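Side-chain contacts in 4-alpha-glucanotransferase (Aquifex aeolicus, PDB 1TZ7), which is an amylomaltase, also called disproportionating enzyme or D-enzyme, built around an eight-stranded parallel beta/alpha barrel of the TIM type: residues A[24-29]-A[47-52]; A[52-57]-A[217-222]; A[60-65]-A[398-403]. All blocks are in the same frame, centred on the assembly; numbering follows the deposited sequence.

Interaction 1. Residues A[24-29]-A[47-52]; sequences AGILLH and YRFLDF
The CD2 methyl of Leu28 sits over the face of the Phe49 ring, near its centre, in a CH-pi contact. It lies 3.6 Å from the ring centroid and only 12° off the ring normal, so the branch presses almost straight down on the pi cloud; the nearest ring atom is Phe49 CE1, 3.5 Å from Leu28 CD2. The two side chains reach for each other from opposite directions, each with CG anti to its own backbone N (chi1 178° for Leu28, 173° for Phe49), which carries the methyl and the ring into the gap between strand and helix.

Ile26 meets the same ring differently. Its CG2 lies at the edge, in the ring plane, 3.8 Å from Phe49 CZ, so that face and rim are packed by separate residues. The other branch is used as well: the CG1 arm is extended, and its CD1 comes within 3.8 Å of Phe52 CE1, again at a ring edge. Beta-branched Ile26 thus offers CG2 and CD1 to two phenylalanines one helical turn apart, while gamma-branched Leu28 carries a terminal methyl that can be set over a ring face.

No hydrogen bond crosses the interface, and all four side chains are buried. Trp61 and Tyr487 continue the aromatic packing, meeting Phe49 and Phe52 respectively edge-to-face. Strand 23-27, helix 44-56 and strand 60-62 form a beta-alpha-beta unit, and this is the packing of its helix on the outer face of its first strand, as in the wall of a TIM-type barrel.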
loop_
_atom_site.group_PDB
_atom_site.type_symbol
_atom_site.label_atom_id
_atom_site.label_comp_id
_atom_site.label_asym_id
_atom_site.label_seq_id
_atom_site.Cartn_x
_atom_site.Cartn_y
_atom_site.Cartn_z
ATOM N N ALA A 24 -5.887 -18.578 1.554
ATOM C CA ALA A 24 -4.930 -18.223 0.519
ATOM C C ALA A 24 -5.353 -16.918 -0.149
ATOM O O ALA A 24 -6.526 -16.582 -0.173
ATOM C CB ALA A 24 -4.836 -19.331 -0.507
ATOM N N GLY A 25 -4.392 -16.191 -0.692
ATOM C CA GLY A 25 -4.683 -14.940 -1.360
ATOM C C GLY A 25 -3.689 -14.599 -2.431
ATOM O O GLY A 25 -2.680 -15.285 -2.603
ATOM N N ILE A 26 -3.975 -13.529 -3.163
ATOM C CA ILE A 26 -3.077 -13.031 -4.175
ATOM C C ILE A 26 -2.679 -11.596 -3.853
ATOM O O ILE A 26 -3.511 -10.791 -3.448
ATOM C CB ILE A 26 -3.746 -13.109 -5.574
ATOM C CG1 ILE A 26 -3.899 -14.576 -6.006
ATOM C CG2 ILE A 26 -2.919 -12.329 -6.610
ATOM C CD1 ILE A 26 -4.549 -14.759 -7.364
ATOM N N LEU A 27 -1.391 -11.292 -4.024
ATOM C CA LEU A 27 -0.903 -9.924 -3.930
ATOM C C LEU A 27 -0.903 -9.284 -5.324
ATOM O O LEU A 27 -0.147 -9.689 -6.209
ATOM C CB LEU A 27 0.509 -9.903 -3.318
ATOM C CG LEU A 27 1.303 -8.585 -3.384
ATOM C CD1 LEU A 27 0.515 -7.439 -2.808
ATOM C CD2 LEU A 27 2.637 -8.743 -2.653
ATOM N N LEU A 28 -1.769 -8.297 -5.505
ATOM C CA LEU A 28 -1.921 -7.623 -6.790
ATOM C C LEU A 28 -2.444 -6.210 -6.576
ATOM O O LEU A 28 -3.552 -6.020 -6.088
ATOM C CB LEU A 28 -2.896 -8.399 -7.686
ATOM C CG LEU A 28 -3.178 -7.771 -9.058
ATOM C CD1 LEU A 28 -1.967 -7.922 -9.972
ATOM C CD2 LEU A 28 -4.411 -8.398 -9.691
ATOM N N HIS A 29 -1.642 -5.223 -6.938
ATOM C CA HIS A 29 -2.049 -3.827 -6.831
ATOM C C HIS A 29 -3.038 -3.472 -7.924
ATOM O O HIS A 29 -2.998 -4.031 -9.027
ATOM C CB HIS A 29 -0.833 -2.925 -6.926
ATOM C CG HIS A 29 -1.086 -1.504 -6.521
ATOM N ND1 HIS A 29 -1.655 -1.159 -5.315
ATOM C CD2 HIS A 29 -0.817 -0.338 -7.156
ATOM C CE1 HIS A 29 -1.732 0.159 -5.229
ATOM N NE2 HIS A 29 -1.233 0.679 -6.334
ATOM N N TYR A 47 -13.463 -6.399 -10.943
ATOM C CA TYR A 47 -14.537 -7.355 -10.661
ATOM C C TYR A 47 -14.238 -8.726 -11.262
ATOM O O TYR A 47 -14.527 -9.750 -10.652
ATOM C CB TYR A 47 -15.868 -6.826 -11.192
ATOM C CG TYR A 47 -16.401 -5.673 -10.388
ATOM C CD1 TYR A 47 -17.233 -5.887 -9.297
ATOM C CD2 TYR A 47 -16.061 -4.363 -10.707
ATOM C CE1 TYR A 47 -17.721 -4.824 -8.550
ATOM C CE2 TYR A 47 -16.542 -3.293 -9.968
ATOM C CZ TYR A 47 -17.367 -3.527 -8.895
ATOM O OH TYR A 47 -17.842 -2.473 -8.165
ATOM N N ARG A 48 -13.650 -8.737 -12.457
ATOM C CA ARG A 48 -13.240 -9.983 -13.104
ATOM C C ARG A 48 -12.177 -10.703 -12.277
ATOM O O ARG A 48 -12.157 -11.927 -12.216
ATOM C CB ARG A 48 -12.702 -9.701 -14.509
ATOM C CG ARG A 48 -12.245 -10.954 -15.275
ATOM C CD ARG A 48 -13.184 -11.376 -16.406
ATOM N NE ARG A 48 -13.320 -10.337 -17.430
ATOM C CZ ARG A 48 -12.386 -10.044 -18.339
ATOM N NH1 ARG A 48 -11.233 -10.710 -18.364
ATOM N NH2 ARG A 48 -12.608 -9.081 -19.225
ATOM N N PHE A 49 -11.297 -9.931 -11.645
ATOM C CA PHE A 49 -10.240 -10.494 -10.823
ATOM C C PHE A 49 -10.808 -11.086 -9.536
ATOM O O PHE A 49 -10.388 -12.148 -9.104
ATOM C CB PHE A 49 -9.190 -9.433 -10.490
ATOM C CG PHE A 49 -8.151 -9.900 -9.512
ATOM C CD1 PHE A 49 -7.241 -10.885 -9.866
ATOM C CD2 PHE A 49 -8.089 -9.362 -8.227
ATOM C CE1 PHE A 49 -6.283 -11.325 -8.963
ATOM C CE2 PHE A 49 -7.125 -9.804 -7.314
ATOM C CZ PHE A 49 -6.229 -10.779 -7.680
ATOM N N LEU A 50 -11.769 -10.389 -8.931
ATOM C CA LEU A 50 -12.474 -10.916 -7.762
ATOM C C LEU A 50 -13.226 -12.212 -8.101
ATOM O O LEU A 50 -13.252 -13.138 -7.302
ATOM C CB LEU A 50 -13.447 -9.870 -7.203
ATOM C CG LEU A 50 -12.808 -8.654 -6.514
ATOM C CD1 LEU A 50 -13.885 -7.698 -6.020
ATOM C CD2 LEU A 50 -11.904 -9.080 -5.359
ATOM N N ASP A 51 -13.827 -12.265 -9.299
ATOM C CA ASP A 51 -14.506 -13.486 -9.778
ATOM C C ASP A 51 -13.526 -14.635 -9.883
ATOM O O ASP A 51 -13.860 -15.763 -9.586
ATOM C CB ASP A 51 -15.144 -13.254 -11.157
ATOM C CG ASP A 51 -16.394 -12.411 -11.092
ATOM O OD1 ASP A 51 -16.935 -12.214 -9.986
ATOM O OD2 ASP A 51 -16.913 -11.904 -12.108
ATOM N N PHE A 52 -12.309 -14.328 -10.326
ATOM C CA PHE A 52 -11.247 -15.323 -10.448
ATOM C C PHE A 52 -10.791 -15.828 -9.053
ATOM O O PHE A 52 -10.623 -17.030 -8.847
ATOM C CB PHE A 52 -10.064 -14.723 -11.227
ATOM C CG PHE A 52 -8.819 -15.569 -11.208
ATOM C CD1 PHE A 52 -7.742 -15.221 -10.400
ATOM C CD2 PHE A 52 -8.716 -16.696 -12.008
ATOM C CE1 PHE A 52 -6.591 -15.991 -10.385
ATOM C CE2 PHE A 52 -7.563 -17.470 -11.995
ATOM C CZ PHE A 52 -6.501 -17.114 -11.179
#

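Interaction 2. Residues A[52-57]-A[217-222]; sequences FLKECG and RERGIS
The end of helix 44-56 passes the turn that follows helix 192-218, with the CA atoms of Lys54 and Arg219 6.5 Å apart. Both helices finish in a Schellman motif, with Gly57 and Gly220 as the C-prime residues; positive phi is easily adopted by glycine, and the backbone can leave each helix there.

Toward the interior, CD1 of Ile221 packs on Leu53 CB at 3.7 Å, a purely apolar touch between buried residues. Nearer the surface Lys54 lies across Arg219 at about a right angle, using its methylenes: Lys54 CD is 3.9 Å from Arg219 CB and 3.4 Å from the carbonyl oxygen Arg219 O. Bends at chi2 (54°) and chi4 in the lysine fold its chain along this turn. Long aliphatic stems with charged ends suit a partly exposed border, where the stems pack and the charges can reach solvent.

The Arg219 chain runs extended away from the contact, where NH2 is hydrogen-bonded to Tyr215 O and the guanidinium makes a cation-pi contact with the Tyr215 ring. Its NE stays 6.9 Å from Lys54 NZ, so the like charges are kept apart. Within the turn, Arg217 NE donates to Ile221 O. The contact joins two helices packed around the outside of a beta/alpha barrel, just where the second of them leads into strand 222-227.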
loop_
_atom_site.group_PDB
_atom_site.type_symbol
_atom_site.label_atom_id
_atom_site.label_comp_id
_atom_site.label_asym_id
_atom_site.label_seq_id
_atom_site.Cartn_x
_atom_site.Cartn_y
_atom_site.Cartn_z
ATOM N N PHE A 52 -12.309 -14.328 -10.326
ATOM C CA PHE A 52 -11.247 -15.323 -10.448
ATOM C C PHE A 52 -10.791 -15.828 -9.053
ATOM O O PHE A 52 -10.623 -17.030 -8.847
ATOM C CB PHE A 52 -10.064 -14.723 -11.227
ATOM C CG PHE A 52 -8.819 -15.569 -11.208
ATOM C CD1 PHE A 52 -7.742 -15.221 -10.400
ATOM C CD2 PHE A 52 -8.716 -16.696 -12.008
ATOM C CE1 PHE A 52 -6.591 -15.991 -10.385
ATOM C CE2 PHE A 52 -7.563 -17.470 -11.995
ATOM C CZ PHE A 52 -6.501 -17.114 -11.179
ATOM N N LEU A 53 -10.604 -14.898 -8.114
ATOM C CA LEU A 53 -10.341 -15.249 -6.700
ATOM C C LEU A 53 -11.381 -16.254 -6.212
ATOM O O LEU A 53 -11.046 -17.325 -5.727
ATOM C CB LEU A 53 -10.411 -13.996 -5.804
ATOM C CG LEU A 53 -9.181 -13.081 -5.654
ATOM C CD1 LEU A 53 -8.158 -13.675 -4.725
ATOM C CD2 LEU A 53 -8.581 -12.804 -6.936
ATOM N N LYS A 54 -12.647 -15.880 -6.342
ATOM C CA LYS A 54 -13.756 -16.684 -5.837
ATOM C C LYS A 54 -13.776 -18.072 -6.477
ATOM O O LYS A 54 -13.901 -19.080 -5.783
ATOM C CB LYS A 54 -15.085 -15.965 -6.098
ATOM C CG LYS A 54 -16.328 -16.698 -5.550
ATOM C CD LYS A 54 -16.188 -17.015 -4.065
ATOM C CE LYS A 54 -17.521 -17.395 -3.450
ATOM N NZ LYS A 54 -18.032 -18.673 -4.000
ATOM N N GLU A 55 -13.652 -18.116 -7.802
ATOM C CA GLU A 55 -13.728 -19.379 -8.542
ATOM C C GLU A 55 -12.606 -20.336 -8.118
ATOM O O GLU A 55 -12.817 -21.542 -8.021
ATOM C CB GLU A 55 -13.653 -19.122 -10.061
ATOM C CG GLU A 55 -14.762 -19.800 -10.861
ATOM C CD GLU A 55 -14.557 -21.301 -10.997
ATOM O OE1 GLU A 55 -13.438 -21.778 -10.743
ATOM O OE2 GLU A 55 -15.514 -22.000 -11.360
ATOM N N CYS A 56 -11.420 -19.781 -7.866
ATOM C CA CYS A 56 -10.253 -20.576 -7.467
ATOM C C CYS A 56 -10.358 -21.061 -6.017
ATOM O O CYS A 56 -9.799 -22.093 -5.665
ATOM C CB CYS A 56 -8.966 -19.750 -7.629
ATOM S SG CYS A 56 -8.481 -19.437 -9.346
ATOM N N GLY A 57 -11.069 -20.298 -5.184
ATOM C CA GLY A 57 -11.188 -20.604 -3.760
ATOM C C GLY A 57 -10.310 -19.713 -2.872
ATOM O O GLY A 57 -10.149 -19.981 -1.678
ATOM N N ARG A 217 -16.620 -8.745 -0.412
ATOM C CA ARG A 217 -17.067 -9.228 0.904
ATOM C C ARG A 217 -18.194 -10.273 0.794
ATOM O O ARG A 217 -18.241 -11.235 1.571
ATOM C CB ARG A 217 -17.543 -8.055 1.763
ATOM C CG ARG A 217 -16.418 -7.153 2.269
ATOM C CD ARG A 217 -15.814 -7.616 3.588
ATOM N NE ARG A 217 -15.134 -8.883 3.424
ATOM C CZ ARG A 217 -15.250 -9.929 4.245
ATOM N NH1 ARG A 217 -14.582 -11.041 3.976
ATOM N NH2 ARG A 217 -16.016 -9.871 5.331
ATOM N N GLU A 218 -19.093 -10.079 -0.165
ATOM C CA GLU A 218 -20.213 -11.003 -0.367
ATOM C C GLU A 218 -19.727 -12.355 -0.887
ATOM O O GLU A 218 -20.444 -13.356 -0.801
ATOM C CB GLU A 218 -21.228 -10.407 -1.344
ATOM C CG GLU A 218 -22.090 -9.315 -0.739
ATOM C CD GLU A 218 -23.192 -8.848 -1.676
ATOM O OE1 GLU A 218 -23.005 -8.930 -2.913
ATOM O OE2 GLU A 218 -24.243 -8.398 -1.175
ATOM N N ARG A 219 -18.510 -12.374 -1.430
ATOM C CA ARG A 219 -17.892 -13.605 -1.916
ATOM C C ARG A 219 -16.794 -14.117 -0.946
ATOM O O ARG A 219 -16.007 -14.986 -1.292
ATOM C CB ARG A 219 -17.312 -13.379 -3.324
ATOM C CG ARG A 219 -18.392 -13.264 -4.398
ATOM C CD ARG A 219 -17.969 -12.528 -5.657
ATOM N NE ARG A 219 -19.092 -12.404 -6.588
ATOM C CZ ARG A 219 -20.080 -11.511 -6.472
ATOM N NH1 ARG A 219 -21.060 -11.487 -7.366
ATOM N NH2 ARG A 219 -20.085 -10.636 -5.467
ATOM N N GLY A 220 -16.772 -13.566 0.265
ATOM C CA GLY A 220 -15.931 -14.083 1.334
ATOM C C GLY A 220 -14.470 -13.678 1.200
ATOM O O GLY A 220 -13.587 -14.267 1.837
ATOM N N ILE A 221 -14.212 -12.671 0.373
ATOM C CA ILE A 221 -12.859 -12.193 0.147
ATOM C C ILE A 221 -12.570 -11.014 1.066
ATOM O O ILE A 221 -13.283 -9.999 1.035
ATOM C CB ILE A 221 -12.669 -11.785 -1.330
ATOM C CG1 ILE A 221 -12.810 -13.013 -2.241
ATOM C CG2 ILE A 221 -11.295 -11.137 -1.539
ATOM C CD1 ILE A 221 -13.102 -12.670 -3.676
ATOM N N SER A 222 -11.526 -11.152 1.891
ATOM C CA SER A 222 -11.060 -10.066 2.742
ATOM C C SER A 222 -9.915 -9.338 2.054
ATOM O O SER A 222 -9.049 -9.964 1.438
ATOM C CB SER A 222 -10.583 -10.610 4.100
ATOM O OG SER A 222 -11.638 -11.198 4.824
#

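Interaction 3. Residues A[60-65]-A[398-403]; sequences LWQVLP and VYYTST
Inside the parallel barrel, strands 60-62 and 397-400 reach toward each other through the interior, with strands 23-27 and 452-456 between them in the sheet order. Their backbones stay well apart, the closest CA atoms being those of Gln62 and Thr403, and two long polar side chains bridge the distance. As modelled, Gln62 NE2 donates a hydrogen bond to Tyr400 OH at an N-H...O angle of 163°, with the hydroxyl oxygen close to the amide plane. At 2.5 Å between Gln62 NE2 and Tyr400 OH the contact is too short to trust in detail, including which amide atom faces the hydroxyl.

Both residues are buried, and neutral polar groups suit such a place. The amide meets the rim of the phenol: Gln62 CD lies in the plane of the Tyr400 ring, and the amide and ring planes stand 90° apart. Gln62 reaches this far because CG is anti to the backbone N (chi1 -171°) and the chain is extended beyond it.

In a barrel of this kind, alternate strand residues point inward and outward; Gln62 points in, while its neighbour Trp61 points to the outside, toward helix 44-56. Inside, Ile454 packs on Tyr400 and Val224 on Gln62.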
loop_
_atom_site.group_PDB
_atom_site.type_symbol
_atom_site.label_atom_id
_atom_site.label_comp_id
_atom_site.label_asym_id
_atom_site.label_seq_id
_atom_site.Cartn_x
_atom_site.Cartn_y
_atom_site.Cartn_z
ATOM N N LEU A 60 -8.345 -14.060 0.085
ATOM C CA LEU A 60 -7.599 -12.838 0.413
ATOM C C LEU A 60 -7.115 -12.124 -0.837
ATOM O O LEU A 60 -6.693 -12.754 -1.796
ATOM C CB LEU A 60 -6.397 -13.160 1.312
ATOM C CG LEU A 60 -6.701 -13.798 2.664
ATOM C CD1 LEU A 60 -5.433 -14.361 3.271
ATOM C CD2 LEU A 60 -7.343 -12.791 3.597
ATOM N N TRP A 61 -7.181 -10.799 -0.802
ATOM C CA TRP A 61 -6.605 -9.962 -1.831
ATOM C C TRP A 61 -5.776 -8.864 -1.171
ATOM O O TRP A 61 -6.300 -8.068 -0.395
ATOM C CB TRP A 61 -7.719 -9.333 -2.676
ATOM C CG TRP A 61 -7.231 -8.367 -3.710
ATOM C CD1 TRP A 61 -6.006 -8.365 -4.327
ATOM C CD2 TRP A 61 -7.953 -7.260 -4.256
ATOM N NE1 TRP A 61 -5.926 -7.325 -5.223
ATOM C CE2 TRP A 61 -7.109 -6.628 -5.200
ATOM C CE3 TRP A 61 -9.238 -6.730 -4.047
ATOM C CZ2 TRP A 61 -7.505 -5.499 -5.926
ATOM C CZ3 TRP A 61 -9.627 -5.609 -4.770
ATOM C CH2 TRP A 61 -8.762 -5.008 -5.697
ATOM N N GLN A 62 -4.482 -8.825 -1.473
ATOM C CA GLN A 62 -3.616 -7.777 -0.935
ATOM C C GLN A 62 -3.286 -6.735 -1.984
ATOM O O GLN A 62 -2.826 -7.058 -3.077
ATOM C CB GLN A 62 -2.326 -8.359 -0.348
ATOM C CG GLN A 62 -1.489 -7.307 0.419
ATOM C CD GLN A 62 -0.352 -7.906 1.239
ATOM O OE1 GLN A 62 0.722 -7.318 1.332
ATOM N NE2 GLN A 62 -0.589 -9.055 1.832
ATOM N N VAL A 63 -3.530 -5.478 -1.638
ATOM C CA VAL A 63 -3.184 -4.361 -2.485
ATOM C C VAL A 63 -2.102 -3.527 -1.812
ATOM O O VAL A 63 -1.816 -3.703 -0.629
ATOM C CB VAL A 63 -4.423 -3.457 -2.763
ATOM C CG1 VAL A 63 -5.423 -4.178 -3.654
ATOM C CG2 VAL A 63 -5.089 -3.016 -1.446
ATOM N N LEU A 64 -1.499 -2.623 -2.574
ATOM C CA LEU A 64 -0.609 -1.612 -2.005
ATOM C C LEU A 64 -1.452 -0.390 -1.597
ATOM O O LEU A 64 -2.660 -0.361 -1.846
ATOM C CB LEU A 64 0.476 -1.222 -3.021
ATOM C CG LEU A 64 1.119 -2.396 -3.788
ATOM C CD1 LEU A 64 2.057 -1.891 -4.858
ATOM C CD2 LEU A 64 1.849 -3.332 -2.830
ATOM N N PRO A 65 -0.831 0.606 -0.965
ATOM C CA PRO A 65 -1.560 1.808 -0.549
ATOM C C PRO A 65 -2.297 2.466 -1.711
ATOM O O PRO A 65 -1.790 2.499 -2.828
ATOM C CB PRO A 65 -0.452 2.725 -0.012
ATOM C CG PRO A 65 0.635 1.800 0.395
ATOM C CD PRO A 65 0.595 0.675 -0.597
ATOM N N VAL A 398 1.601 -14.363 7.982
ATOM C CA VAL A 398 1.311 -14.300 6.566
ATOM C C VAL A 398 2.570 -14.727 5.785
ATOM O O VAL A 398 3.630 -14.149 5.958
ATOM C CB VAL A 398 0.902 -12.864 6.151
ATOM C CG1 VAL A 398 0.347 -12.849 4.730
ATOM C CG2 VAL A 398 -0.132 -12.294 7.142
ATOM N N TYR A 399 2.428 -15.744 4.939
ATOM C CA TYR A 399 3.571 -16.365 4.236
ATOM C C TYR A 399 3.476 -16.047 2.746
ATOM O O TYR A 399 2.545 -16.489 2.072
ATOM C CB TYR A 399 3.529 -17.885 4.438
ATOM C CG TYR A 399 4.843 -18.645 4.211
ATOM C CD1 TYR A 399 4.846 -20.039 4.164
ATOM C CD2 TYR A 399 6.064 -17.981 4.058
ATOM C CE1 TYR A 399 6.016 -20.753 3.969
ATOM C CE2 TYR A 399 7.242 -18.691 3.865
ATOM C CZ TYR A 399 7.202 -20.091 3.822
ATOM O OH TYR A 399 8.346 -20.816 3.633
ATOM N N TYR A 400 4.443 -15.285 2.244
ATOM C CA TYR A 400 4.464 -14.853 0.842
ATOM C C TYR A 400 5.415 -15.721 0.032
ATOM O O TYR A 400 6.417 -16.195 0.551
ATOM C CB TYR A 400 4.920 -13.386 0.752
ATOM C CG TYR A 400 3.985 -12.415 1.433
ATOM C CD1 TYR A 400 4.077 -12.170 2.798
ATOM C CD2 TYR A 400 3.004 -11.745 0.711
ATOM C CE1 TYR A 400 3.216 -11.277 3.427
ATOM C CE2 TYR A 400 2.138 -10.853 1.328
ATOM C CZ TYR A 400 2.248 -10.623 2.685
ATOM O OH TYR A 400 1.378 -9.739 3.302
ATOM N N THR A 401 5.104 -15.918 -1.249
ATOM C CA THR A 401 6.100 -16.410 -2.195
ATOM C C THR A 401 7.135 -15.327 -2.413
ATOM O O THR A 401 8.333 -15.551 -2.253
ATOM C CB THR A 401 5.441 -16.805 -3.554
ATOM O OG1 THR A 401 4.667 -15.716 -4.066
ATOM C CG2 THR A 401 4.431 -17.930 -3.371
ATOM N N SER A 402 6.659 -14.146 -2.779
ATOM C CA SER A 402 7.500 -12.964 -2.858
ATOM C C SER A 402 6.635 -11.716 -2.686
ATOM O O SER A 402 5.405 -11.810 -2.584
ATOM C CB SER A 402 8.250 -12.927 -4.202
ATOM O OG SER A 402 7.352 -12.920 -5.292
ATOM N N THR A 403 7.271 -10.554 -2.634
ATOM C CA THR A 403 6.543 -9.295 -2.460
ATOM C C THR A 403 6.891 -8.308 -3.546
ATOM O O THR A 403 7.748 -8.561 -4.390
ATOM C CB THR A 403 6.850 -8.661 -1.078
ATOM O OG1 THR A 403 8.201 -8.170 -1.049
ATOM C CG2 THR A 403 6.800 -9.709 0.043
#

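Overall arrangement
The three contacts run from the outside of the barrel to its interior. Interactions 1 and 2 share helix 44-56, including Phe52, and their centres are about 8 Å apart: the helix packs on strand 23-27 in the first and on segment 217-222, where helix 192-218 ends, in the second. Interaction 3 lies within the barrel, its centre about 11 Å from that of interaction 1 and 15 Å from that of interaction 2. Backbone pairing ties them together: Leu28 N lies 2.9 Å from Gln62 O, and Ser222 O 3.0 Å from Trp61 N, both probable hydrogen bonds. Strand 60-62, which follows helix 44-56, thus sits between strands 23-27 and 222-227 in the sheet.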